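Local structure of MgGH51 (Meripilus giganteus, 6ZPV) at residues A[413-416]-A[417-420]; A[405-408]-A[409-413]; A[353-356]-A[357-360]. The protein probably cleaves terminal alpha-L-arabinofuranosyl residues from arabinose-containing polysaccharides, as a fungal glycosidase of family GH51. All coordinates share one frame; numbering follows the deposited sequence.

Interaction 1 (A[413-416]-A[417-420]). With NAG (2-acetamido-2-deoxy-beta-D-glucopyranose), chain B; ACT (acetate ion), chain G.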
# COMPACT_ATOMS: atom_id res chain seq x y z
N PHE A 413 16.06 17.74 -14.19
CA PHE A 413 15.53 19.06 -14.58
C PHE A 413 14.18 18.96 -15.28
O PHE A 413 13.74 19.95 -15.88
CB PHE A 413 16.57 19.85 -15.38
CG PHE A 413 17.70 20.41 -14.56
CD1 PHE A 413 18.67 19.60 -14.04
CD2 PHE A 413 17.78 21.77 -14.31
CE1 PHE A 413 19.69 20.12 -13.28
CE2 PHE A 413 18.81 22.28 -13.54
CZ PHE A 413 19.77 21.45 -13.00
N TYR A 414 13.47 17.86 -15.11
CA TYR A 414 12.16 17.64 -15.75
C TYR A 414 11.25 18.86 -15.55
O TYR A 414 10.58 19.30 -16.51
CB TYR A 414 11.51 16.37 -15.21
CG TYR A 414 10.22 16.02 -15.89
CD1 TYR A 414 10.20 15.22 -17.02
CD2 TYR A 414 9.01 16.43 -15.42
CE1 TYR A 414 9.00 14.88 -17.66
CE2 TYR A 414 7.82 16.07 -16.04
CZ TYR A 414 7.81 15.34 -17.17
OH TYR A 414 6.59 14.98 -17.75
N TYR A 415 11.14 19.36 -14.33
CA TYR A 415 10.17 20.43 -14.00
C TYR A 415 10.73 21.85 -14.10
O TYR A 415 9.94 22.82 -14.02
CB TYR A 415 9.53 20.20 -12.63
CG TYR A 415 8.52 19.07 -12.61
CD1 TYR A 415 7.26 19.26 -13.16
CD2 TYR A 415 8.80 17.84 -12.07
CE1 TYR A 415 6.33 18.23 -13.19
CE2 TYR A 415 7.89 16.83 -12.07
CZ TYR A 415 6.63 17.01 -12.59
OH TYR A 415 5.64 16.06 -12.66
N ASP A 416 12.04 22.01 -14.30
CA ASP A 416 12.61 23.38 -14.25
C ASP A 416 12.02 24.29 -15.33
O ASP A 416 11.92 25.51 -15.05
CB ASP A 416 14.11 23.34 -14.34
CG ASP A 416 14.71 22.80 -13.08
OD1 ASP A 416 14.61 21.56 -12.81
OD2 ASP A 416 15.30 23.59 -12.28
N GLY A 417 11.77 23.77 -16.52
CA GLY A 417 11.27 24.59 -17.61
C GLY A 417 9.76 24.69 -17.66
O GLY A 417 9.25 25.35 -18.61
N PHE A 418 9.03 24.08 -16.72
CA PHE A 418 7.58 24.19 -16.74
C PHE A 418 7.16 25.60 -16.43
O PHE A 418 7.82 26.34 -15.66
CB PHE A 418 6.91 23.28 -15.70
CG PHE A 418 6.65 21.84 -16.12
CD1 PHE A 418 7.60 21.05 -16.76
CD2 PHE A 418 5.42 21.27 -15.84
CE1 PHE A 418 7.32 19.77 -17.16
CE2 PHE A 418 5.15 19.96 -16.22
CZ PHE A 418 6.09 19.22 -16.89
N GLN A 419 6.05 26.00 -17.02
CA GLN A 419 5.45 27.30 -16.64
C GLN A 419 4.94 27.25 -15.21
O GLN A 419 4.47 26.21 -14.76
CB GLN A 419 4.30 27.62 -17.59
CG GLN A 419 4.66 27.74 -19.05
CD GLN A 419 5.71 28.80 -19.30
OE1 GLN A 419 5.51 29.96 -18.93
NE2 GLN A 419 6.82 28.38 -19.89
N ARG A 420 5.01 28.39 -14.54
CA ARG A 420 4.44 28.69 -13.21
C ARG A 420 3.13 29.45 -13.49
O ARG A 420 3.15 30.67 -13.59
CB ARG A 420 5.44 29.46 -12.36
CG ARG A 420 6.38 28.55 -11.59
CD ARG A 420 7.26 27.62 -12.42
NE ARG A 420 8.09 26.87 -11.48
CZ ARG A 420 8.88 25.87 -11.83
NH1 ARG A 420 9.05 25.52 -13.10
NH2 ARG A 420 9.54 25.21 -10.87
C1 NAG B . 0.51 26.38 -18.27
C2 NAG B . -0.82 26.35 -19.06
C3 NAG B . -0.90 25.30 -20.15
C4 NAG B . 0.30 25.16 -21.01
C5 NAG B . 1.51 25.15 -20.08
C6 NAG B . 2.83 25.19 -20.88
C7 NAG B . -2.53 27.35 -17.62
C8 NAG B . -3.55 27.13 -16.50
N2 NAG B . -1.96 26.30 -18.15
O3 NAG B . -2.10 25.46 -20.94
O4 NAG B . 0.39 23.95 -21.76
O5 NAG B . 1.59 26.29 -19.25
O6 NAG B . 2.83 26.28 -21.80
O7 NAG B . -2.32 28.48 -18.07
C ACT G . 4.62 23.10 -18.80
O ACT G . 4.37 24.05 -18.10
OXT ACT G . 5.62 23.10 -19.60
CH3 ACT G . 3.64 21.84 -18.74
O HOH W 1 11.68 21.42 -17.90

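Interaction 2 (A[405-408]-A[409-413])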
# COMPACT_ATOMS: atom_id res chain seq x y z
N PRO A 405 17.63 3.70 -14.16
CA PRO A 405 18.32 4.59 -13.21
C PRO A 405 18.95 5.82 -13.85
O PRO A 405 18.92 6.93 -13.31
CB PRO A 405 19.35 3.63 -12.54
CG PRO A 405 18.71 2.28 -12.67
CD PRO A 405 18.02 2.27 -14.03
N THR A 406 19.58 5.60 -15.03
CA THR A 406 20.26 6.68 -15.74
C THR A 406 19.26 7.75 -16.18
O THR A 406 19.55 8.94 -16.06
CB THR A 406 21.06 6.09 -16.90
OG1 THR A 406 22.08 5.26 -16.32
CG2 THR A 406 21.67 7.14 -17.79
N TRP A 407 18.12 7.31 -16.70
CA TRP A 407 17.11 8.31 -17.08
C TRP A 407 16.79 9.23 -15.90
O TRP A 407 16.62 10.44 -16.07
CB TRP A 407 15.82 7.61 -17.57
CG TRP A 407 14.74 8.53 -18.03
CD1 TRP A 407 14.52 8.87 -19.34
CD2 TRP A 407 13.78 9.24 -17.24
NE1 TRP A 407 13.49 9.75 -19.43
CE2 TRP A 407 13.04 10.04 -18.17
CE3 TRP A 407 13.46 9.31 -15.88
CZ2 TRP A 407 12.01 10.90 -17.73
CZ3 TRP A 407 12.48 10.18 -15.48
CH2 TRP A 407 11.77 10.99 -16.37
N PHE A 408 16.64 8.68 -14.71
CA PHE A 408 16.24 9.49 -13.56
C PHE A 408 17.29 10.59 -13.27
O PHE A 408 16.89 11.75 -13.05
CB PHE A 408 15.95 8.62 -12.32
CG PHE A 408 14.56 8.03 -12.37
CD1 PHE A 408 13.49 8.81 -11.94
CD2 PHE A 408 14.29 6.83 -12.95
CE1 PHE A 408 12.18 8.36 -12.07
CE2 PHE A 408 12.99 6.39 -13.07
CZ PHE A 408 11.93 7.14 -12.63
N TYR A 409 18.59 10.28 -13.26
CA TYR A 409 19.55 11.38 -13.02
C TYR A 409 19.59 12.34 -14.20
O TYR A 409 19.77 13.54 -14.01
CB TYR A 409 20.93 10.95 -12.52
CG TYR A 409 21.83 10.29 -13.52
CD1 TYR A 409 22.46 11.07 -14.48
CD2 TYR A 409 22.17 8.96 -13.48
CE1 TYR A 409 23.38 10.54 -15.38
CE2 TYR A 409 23.14 8.42 -14.34
CZ TYR A 409 23.75 9.22 -15.28
OH TYR A 409 24.69 8.66 -16.15
N GLN A 410 19.45 11.83 -15.42
CA GLN A 410 19.48 12.63 -16.63
C GLN A 410 18.28 13.56 -16.70
O GLN A 410 18.35 14.54 -17.46
CB GLN A 410 19.58 11.80 -17.92
CG GLN A 410 20.92 11.11 -18.05
CD GLN A 410 20.94 10.29 -19.35
OE1 GLN A 410 19.90 9.68 -19.72
NE2 GLN A 410 22.11 10.08 -19.88
N ASN A 411 17.19 13.28 -15.99
CA ASN A 411 15.94 14.04 -16.11
C ASN A 411 15.61 14.73 -14.80
O ASN A 411 14.45 15.13 -14.59
CB ASN A 411 14.83 13.13 -16.64
CG ASN A 411 15.06 12.84 -18.11
OD1 ASN A 411 14.62 13.66 -18.95
ND2 ASN A 411 15.78 11.81 -18.42
N ALA A 412 16.60 15.04 -13.98
CA ALA A 412 16.40 15.80 -12.73
C ALA A 412 15.92 17.23 -12.99
O ALA A 412 15.40 17.85 -12.05
CB ALA A 412 17.67 15.82 -11.93
N PHE A 413 16.06 17.74 -14.19
CA PHE A 413 15.53 19.06 -14.58
C PHE A 413 14.18 18.96 -15.28
O PHE A 413 13.74 19.95 -15.88
CB PHE A 413 16.57 19.85 -15.38
CG PHE A 413 17.70 20.41 -14.56
CD1 PHE A 413 18.67 19.60 -14.04
CD2 PHE A 413 17.78 21.77 -14.31
CE1 PHE A 413 19.69 20.12 -13.28
CE2 PHE A 413 18.81 22.28 -13.54
CZ PHE A 413 19.77 21.45 -13.00

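Interaction 3 (A[353-356]-A[357-360])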
# COMPACT_ATOMS: atom_id res chain seq x y z
N PHE A 353 -4.80 8.87 -19.66
CA PHE A 353 -4.10 9.01 -20.94
C PHE A 353 -4.32 7.83 -21.85
O PHE A 353 -4.15 7.94 -23.07
CB PHE A 353 -2.61 9.32 -20.73
CG PHE A 353 -1.85 8.34 -19.91
CD1 PHE A 353 -1.40 7.16 -20.47
CD2 PHE A 353 -1.58 8.59 -18.57
CE1 PHE A 353 -0.66 6.24 -19.73
CE2 PHE A 353 -0.82 7.68 -17.82
CZ PHE A 353 -0.39 6.50 -18.39
N PHE A 354 -4.66 6.65 -21.31
CA PHE A 354 -4.98 5.49 -22.16
C PHE A 354 -6.38 5.54 -22.77
O PHE A 354 -6.69 4.76 -23.67
CB PHE A 354 -4.85 4.19 -21.36
CG PHE A 354 -3.43 3.72 -21.13
CD1 PHE A 354 -2.53 3.60 -22.18
CD2 PHE A 354 -3.02 3.34 -19.86
CE1 PHE A 354 -1.25 3.11 -21.94
CE2 PHE A 354 -1.74 2.83 -19.67
CZ PHE A 354 -0.85 2.73 -20.68
N ALA A 355 -7.22 6.47 -22.28
CA ALA A 355 -8.63 6.64 -22.71
C ALA A 355 -8.92 8.12 -22.91
O ALA A 355 -9.91 8.65 -22.41
CB ALA A 355 -9.55 5.98 -21.68
N ALA A 356 -8.01 8.79 -23.62
CA ALA A 356 -8.09 10.24 -23.76
C ALA A 356 -9.17 10.72 -24.70
O ALA A 356 -9.49 11.92 -24.70
CB ALA A 356 -6.73 10.78 -24.10
N GLY A 357 -9.71 9.82 -25.54
CA GLY A 357 -10.85 10.20 -26.38
C GLY A 357 -12.09 10.49 -25.60
O GLY A 357 -12.84 11.41 -26.01
N SER A 358 -12.32 9.82 -24.50
CA SER A 358 -13.50 10.06 -23.63
C SER A 358 -13.20 10.89 -22.40
O SER A 358 -14.14 11.39 -21.79
CB SER A 358 -14.11 8.73 -23.25
OG SER A 358 -13.20 8.03 -22.43
N TYR A 359 -11.94 10.96 -21.98
CA TYR A 359 -11.68 11.66 -20.71
C TYR A 359 -12.20 13.09 -20.74
O TYR A 359 -12.66 13.56 -19.69
CB TYR A 359 -10.21 11.63 -20.29
CG TYR A 359 -9.96 12.01 -18.85
CD1 TYR A 359 -10.44 11.23 -17.79
CD2 TYR A 359 -9.17 13.09 -18.50
CE1 TYR A 359 -10.13 11.47 -16.48
CE2 TYR A 359 -8.81 13.33 -17.17
CZ TYR A 359 -9.25 12.49 -16.17
OH TYR A 359 -8.80 12.71 -14.88
N PRO A 360 -12.15 13.87 -21.85
CA PRO A 360 -12.66 15.23 -21.75
C PRO A 360 -14.10 15.32 -21.20
O PRO A 360 -14.36 16.12 -20.31
CB PRO A 360 -12.45 15.79 -23.12
CG PRO A 360 -11.23 15.06 -23.65
CD PRO A 360 -11.42 13.64 -23.12

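Interaction 1 (A[413-416]-A[417-420])
The carbonyl oxygen Tyr415 O accepts two hydrogen bonds, from Phe418 N at 3.1 Å and from Arg420 NH1 at 3.0 Å. The first bond closes a type I beta turn from Tyr415 to Phe418, in the loop that runs from helix 405-410 to strand 424-432 of the parallel barrel sheet. The two donors use different parts of the oxygen, since Phe418 N stands well above the carbonyl plane (63° out of it) whereas Arg420 NH1 lies much nearer to that plane. The same NH1 also donates to Phe418 O, which lies in the guanidinium plane, so one nitrogen ties both ends of the turn. Arg420 NE forms a salt bridge with Asp472 and Arg420 NH2 bonds to Asn470, fixing the rotation of the guanidinium.

Tyr414, Tyr415 and Phe418 make an aromatic cluster. Tyr415 turns its edge to the face of Phe418, with ring centroids 4.8 Å apart and planes at 56°; its CG sits anti to the carbonyl carbon (chi1 -73°), which brings CD1 over the centre of the Phe418 ring. Tyr414 meets the same ring obliquely, CE2 to Phe418 CZ at 3.7 Å. The opposite face of Phe418 receives the methyl of an acetate ion, probably from the crystallisation liquor. A leucine in place of Phe418 would probably leave the Tyr415 edge without its aromatic face and open a gap beside Tyr414 CE2. Gln419, part of a glycan pocket, passes its CG within 3.4 Å of NAG O5. A water links Tyr414 O, just ahead of the turn, to Gly417 N within it, 2.7 Å from that nitrogen.

Interaction 2 (A[405-408]-A[409-413])
Asn411 lays its side-chain amide over one face of the Trp407 indole, the two planes only 15° apart. The pair spans much of helix 405-410, the helical link of a beta-alpha-beta unit between strands 396-403 and 424-432, with Asn411 directly after its last residue and the first to leave helical backbone angles. ND2 hovers above the five-membered part of the indole, 3.2 Å from Trp407 NE1; as both are donors, this proximity is stacking and not a bond. Asn411 CB supplies a CH-pi contact to the six-membered ring, 3.7 Å from its centroid and nearly along the ring normal. What fixes the amide's rotation is a hydrogen bond from Asn411 ND2 to Trp407 O, 2.8 Å long with an N-H...O angle of 164°, the oxygen lying in the amide plane. Trp407 holds CG anti to its backbone nitrogen (chi1 -177°), which swings the indole along the helix to meet Asn411. The backbone N of Asn411 makes just weak bonds to Trp407 O and Phe408 O, so the side chain gives the straighter link at the end of the helix.

On another flank, Thr406 lies side by side with Tyr409, and its own carbonyl oxygen sits over one face of that ring, offset toward the rim. The regular helical bond from Gln410 N to Thr406 O is 3.0 Å long. Phe408 turns inward from the helix, meeting Val401 and Gln403 of strand 396-403, Tyr430 and Ala432 of strand 424-432, and the ring of Phe463 edge-to-face, while Tyr409 touches Ala462 of helix 454-469. The amide of Gln410, on an extended chain, crosses the methyl of Thr406, with Gln410 CD 3.6 Å from Thr406 CG2.

Interaction 3 (A[353-356]-A[357-360])
The turn leading into helix 359-373 follows a short 3-10 segment after strand 345-348 of the parallel barrel sheet, and its central atom is Ala355 O. Tyr359 N donates to this oxygen at 3.1 Å and approaches in the carbonyl plane, with a C=O...N angle of 155°. Ser358 N adds a weak bond of 3.4 Å to Ala355 O. These two donors, three and four residues further on, curl the chain back on itself through Ala356 and Gly357.

The hydroxyl oxygen Ser358 OG stands 3.3 Å from Ala355 O. Its position follows from chi1 of 66°, which sets OG between the backbone nitrogen and the carbonyl carbon, on the side from which it can meet the oxygen. Ser358 OG also hydrogen-bonds with Ser299 OG and accepts from Arg362 NE. Arg362 NH2 donates to Ala355 O as well, so this side chain from the first turn of the helix links the serine to the preceding carbonyl.

Pro360 packs its ring carbon CD against Ala356 O at 3.0 Å; having no N-H, the proline cannot donate to that oxygen. Tyr359 carries its CB toward the turn, 3.7 Å from Ala355 O, but holds CG anti to the backbone N (chi1 -165°), and the phenol leads off to Val348 O and Thr382 N, joining the helix start to the ends of two neighbouring barrel strands. Proline in the first turn is common at helix N-termini, and here it belongs to a strand-to-helix connection of the beta/alpha barrel.

Along the chain the order is interaction 3, then interaction 2, then interaction 1, all serving the eight-stranded beta/alpha barrel. Interaction 3 prepares helix 359-373, between strands 345-348 and 378-381. Interactions 2 and 1 are consecutive steps of a later crossover: helix 405-410 ends in interaction 2, and the loop toward strand 424-432 turns in interaction 1. These two share Phe413 and have centres about 14 Å apart, and both send side chains to strand 396-403 and helix 454-469. Interaction 3 is separate, its centre about 25 Å from that of interaction 1 and about 28 Å from that of interaction 2, without touching either. The contacts thus shape two different connections of one barrel.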